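Local structure of thiosulfate sulfurtransferase (Pseudomonas aeruginosa, 1YT8) at residues 287-290 with 291-295; 303-307 with 308-312. The protein probably transfers sulfur from thiosulfate to cyanide, as a sulfurtransferase built of repeated rhodanese-like domains. All coordinates share one frame; numbering follows the deposited sequence.

Contact 1: residues 287-290 with 291-295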
# COMPACT_ATOMS: atom_id res chain seq x y z
N ASP A 287 11.03 3.16 8.03
CA ASP A 287 11.33 2.18 9.09
C ASP A 287 10.68 0.85 8.71
O ASP A 287 9.45 0.74 8.69
CB ASP A 287 10.74 2.69 10.42
CG ASP A 287 11.22 1.89 11.63
OD1 ASP A 287 11.23 0.64 11.57
OD2 ASP A 287 11.57 2.52 12.65
N VAL A 288 11.49 -0.17 8.42
CA VAL A 288 10.97 -1.47 8.00
C VAL A 288 10.67 -2.51 9.09
O VAL A 288 10.36 -3.67 8.79
CB VAL A 288 11.92 -2.12 6.96
CG1 VAL A 288 12.03 -1.23 5.72
CG2 VAL A 288 13.30 -2.37 7.57
N ARG A 289 10.75 -2.10 10.35
CA ARG A 289 10.47 -3.01 11.46
C ARG A 289 8.96 -3.18 11.63
O ARG A 289 8.18 -2.61 10.86
CB ARG A 289 11.09 -2.46 12.75
CG ARG A 289 12.58 -2.19 12.66
CD ARG A 289 13.06 -1.47 13.91
NE ARG A 289 12.37 -0.19 14.07
CZ ARG A 289 12.23 0.45 15.22
NH1 ARG A 289 12.73 -0.07 16.34
NH2 ARG A 289 11.56 1.59 15.26
N THR A 290 8.55 -3.97 12.62
CA THR A 290 7.12 -4.19 12.87
C THR A 290 6.47 -2.90 13.36
O THR A 290 7.15 -2.00 13.85
CB THR A 290 6.89 -5.28 13.95
OG1 THR A 290 7.42 -4.84 15.21
CG2 THR A 290 7.56 -6.59 13.54
N PRO A 291 5.14 -2.79 13.23
CA PRO A 291 4.44 -1.59 13.68
C PRO A 291 4.67 -1.33 15.17
O PRO A 291 4.84 -0.18 15.59
CB PRO A 291 2.98 -1.91 13.37
CG PRO A 291 3.08 -2.73 12.12
CD PRO A 291 4.23 -3.67 12.47
N GLU A 292 4.68 -2.40 15.96
CA GLU A 292 4.87 -2.31 17.41
C GLU A 292 6.22 -1.68 17.77
O GLU A 292 6.29 -0.80 18.63
CB GLU A 292 4.78 -3.69 18.05
CG GLU A 292 3.41 -4.36 18.01
CD GLU A 292 2.96 -4.78 16.61
OE1 GLU A 292 3.81 -5.16 15.79
OE2 GLU A 292 1.74 -4.74 16.35
N GLU A 293 7.28 -2.13 17.11
CA GLU A 293 8.61 -1.60 17.35
C GLU A 293 8.66 -0.13 16.99
O GLU A 293 9.21 0.69 17.73
CB GLU A 293 9.64 -2.37 16.52
CG GLU A 293 9.87 -3.79 17.00
CD GLU A 293 10.66 -4.61 16.01
OE1 GLU A 293 10.07 -5.01 14.98
OE2 GLU A 293 11.86 -4.84 16.25
N TYR A 294 8.08 0.21 15.84
CA TYR A 294 8.05 1.59 15.38
C TYR A 294 7.41 2.50 16.43
O TYR A 294 8.01 3.49 16.84
CB TYR A 294 7.24 1.68 14.08
CG TYR A 294 7.08 3.09 13.55
CD1 TYR A 294 8.07 3.69 12.78
CD2 TYR A 294 5.93 3.84 13.85
CE1 TYR A 294 7.94 5.01 12.32
CE2 TYR A 294 5.79 5.15 13.40
CZ TYR A 294 6.79 5.73 12.63
OH TYR A 294 6.65 7.02 12.18
N GLU A 295 6.21 2.15 16.88
CA GLU A 295 5.51 2.95 17.87
C GLU A 295 6.24 3.01 19.21
O GLU A 295 6.10 3.98 19.95
CB GLU A 295 4.07 2.43 18.06
CG GLU A 295 3.15 2.84 16.91
CD GLU A 295 1.75 2.24 17.01
OE1 GLU A 295 1.14 2.32 18.10
OE2 GLU A 295 1.26 1.69 16.00
O HOH W 1 11.89 0.80 18.98
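A capping box closes the N-terminus of helix 291-296, with Thr290 as N-cap and Glu293 as its partner. OE1 of Glu293 takes two bonds from Thr290. The backbone N of Thr290 donates to it at 3.0 Å, from the anti side but 32° out of the carboxylate plane. The hydroxyl OG1 of Thr290 donates to the same OE1 at 2.7 Å, on its anti lone pair. The return bond, from Glu293 N to Thr290 OG1, is weak at 3.3 Å. A chi1 of 64° sets OG1 between the backbone N and carbonyl carbon of Thr290, where it meets both Glu293 OE1 and Glu293 N. The first full helical turn is closed by Tyr294 N donating to Thr290 O at 3.1 Å. A two-residue loop, Val288 and Arg289, separates the box from strand 283-287 of this rhodanese-like domain. Asp287 makes an Asx turn there: its OD1 accepts from Arg289 N at 3.0 Å. Arg289 then folds back, bent at chi3 (-60°), and grips the Asp287 carboxylate side-on. NE donates to OD1 at 2.9 Å, and NH2 forms a salt bridge with OD2 at 2.8 Å. The Glu293-Tyr294 peptide lies against one face of the guanidinium, offset toward its rim. A water links Arg289 NH1 to Glu293 O. NH1 forms a salt bridge with Asp330, and NH2 bonds to the carbonyl of Gly297. Glu293 OE1 also forms a salt bridge with Arg334. The Tyr294 ring presents its CD1 edge to OD2 of Asp287, 3.7 Å away, with ring and carboxylate planes nearly perpendicular. Its hydroxyl bonds to Ser302 O.

Contact 2: residues 303-307 with 308-312; sequences RSTPG and GQLVQ
Leu310 turns its branched end back onto Thr305, five residues earlier, and the two side chains meet at a slant. Both methyls of Leu310 face the Thr305 hydroxyl: CD2 lies 3.7 Å and CD1 3.9 Å from OG1. CD1 also approaches CB of Thr305. The leucine reaches this place with CG anti to its backbone N (chi1 174°). The threonine OG1 is buried here and has no polar partner in the model. Leu286 of strand 283-287 touches both residues, so the pair packs against the domain sheet. Here the chain leaves the edge strand 303-304 of this rhodanese-like domain and enters the short helix 307-312, with Pro306 at the N-cap position. The proline ring leans on Pro291, and its carbonyl starts the helical bonding. Leu310 N donates to Pro306 O at 3.0 Å, in the carbonyl plane. A weak bond from Gln309 N reaches the same oxygen. Gly307 O accepts from Val311 N at 3.0 Å, with the donor tilted 19° from the carbonyl plane. Val311 lays its CG2 methyl beside that oxygen, 3.4 Å from Gly307 O. Of the Gln309 side chain, CB lies near Pro306 O. The rest is bent at chi2 and leads away, and its OE1 accepts from Arg198. Gln312, one turn on from Gly308, belongs to the sulfite pocket and packs on Thr197 and Arg198.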
# COMPACT_ATOMS: atom_id res chain seq x y z
N ARG A 303 8.74 7.14 8.49
CA ARG A 303 7.39 6.60 8.34
C ARG A 303 7.47 5.09 8.57
O ARG A 303 8.47 4.46 8.25
CB ARG A 303 6.86 6.88 6.93
CG ARG A 303 5.50 6.26 6.63
CD ARG A 303 4.99 6.60 5.23
NE ARG A 303 3.67 6.03 5.00
CZ ARG A 303 2.90 6.29 3.95
NH1 ARG A 303 3.30 7.13 3.00
NH2 ARG A 303 1.71 5.72 3.86
N SER A 304 6.41 4.51 9.12
CA SER A 304 6.39 3.08 9.37
C SER A 304 5.96 2.32 8.13
O SER A 304 4.82 2.45 7.67
CB SER A 304 5.43 2.74 10.52
OG SER A 304 5.39 1.34 10.74
N THR A 305 6.88 1.54 7.57
CA THR A 305 6.58 0.75 6.38
C THR A 305 7.25 -0.62 6.53
O THR A 305 8.33 -0.85 5.99
CB THR A 305 7.08 1.44 5.08
OG1 THR A 305 8.51 1.51 5.07
CG2 THR A 305 6.52 2.85 4.97
N PRO A 306 6.63 -1.54 7.29
CA PRO A 306 7.20 -2.87 7.49
C PRO A 306 7.79 -3.38 6.17
O PRO A 306 7.14 -3.31 5.13
CB PRO A 306 6.00 -3.68 7.96
CG PRO A 306 5.27 -2.68 8.80
CD PRO A 306 5.31 -1.43 7.95
N GLY A 307 9.02 -3.86 6.23
CA GLY A 307 9.73 -4.33 5.05
C GLY A 307 9.00 -5.14 3.99
O GLY A 307 9.03 -4.79 2.81
N GLY A 308 8.36 -6.22 4.41
CA GLY A 308 7.65 -7.07 3.46
C GLY A 308 6.60 -6.32 2.66
O GLY A 308 6.45 -6.54 1.45
N GLN A 309 5.88 -5.44 3.32
CA GLN A 309 4.85 -4.66 2.64
C GLN A 309 5.43 -3.48 1.86
O GLN A 309 4.81 -3.00 0.91
CB GLN A 309 3.81 -4.17 3.65
CG GLN A 309 2.95 -5.30 4.20
CD GLN A 309 2.33 -6.14 3.09
OE1 GLN A 309 2.80 -7.25 2.80
NE2 GLN A 309 1.28 -5.62 2.46
N LEU A 310 6.61 -3.01 2.24
CA LEU A 310 7.23 -1.91 1.50
C LEU A 310 7.62 -2.46 0.13
O LEU A 310 7.48 -1.79 -0.90
CB LEU A 310 8.48 -1.40 2.23
CG LEU A 310 9.32 -0.33 1.50
CD1 LEU A 310 8.47 0.89 1.19
CD2 LEU A 310 10.51 0.06 2.36
N VAL A 311 8.09 -3.70 0.13
CA VAL A 311 8.49 -4.36 -1.10
C VAL A 311 7.27 -4.76 -1.94
O VAL A 311 7.33 -4.74 -3.17
CB VAL A 311 9.35 -5.62 -0.79
CG1 VAL A 311 9.66 -6.40 -2.07
CG2 VAL A 311 10.67 -5.17 -0.13
N GLN A 312 6.17 -5.09 -1.27
CA GLN A 312 4.93 -5.51 -1.94
C GLN A 312 4.05 -4.35 -2.45
O GLN A 312 3.44 -4.46 -3.51
CB GLN A 312 4.11 -6.39 -1.00
CG GLN A 312 2.75 -6.84 -1.52
CD GLN A 312 2.83 -7.86 -2.64
OE1 GLN A 312 3.90 -8.41 -2.93
NE2 GLN A 312 1.70 -8.12 -3.28

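Contacts 1 and 2 follow each other in one rhodanese-like domain, their centres 10 Å apart. Each carries the chain from a strand of the same parallel sheet into a helix. Strands 283-287 and 303-304 are neighbours, and a probable hydrogen bond joins Asp287 N to Arg303 O at 2.9 Å. A second probable bond, Val288 O to Gly307 N at 2.9 Å, ties the loop of contact 1 to the start of helix 307-312. Tyr294 CG packs on Ser304 CB at 3.5 Å. Only contact 2 contributes to the sulfite pocket, through Gln312; the other pocket residues run from Cys193 to Arg198.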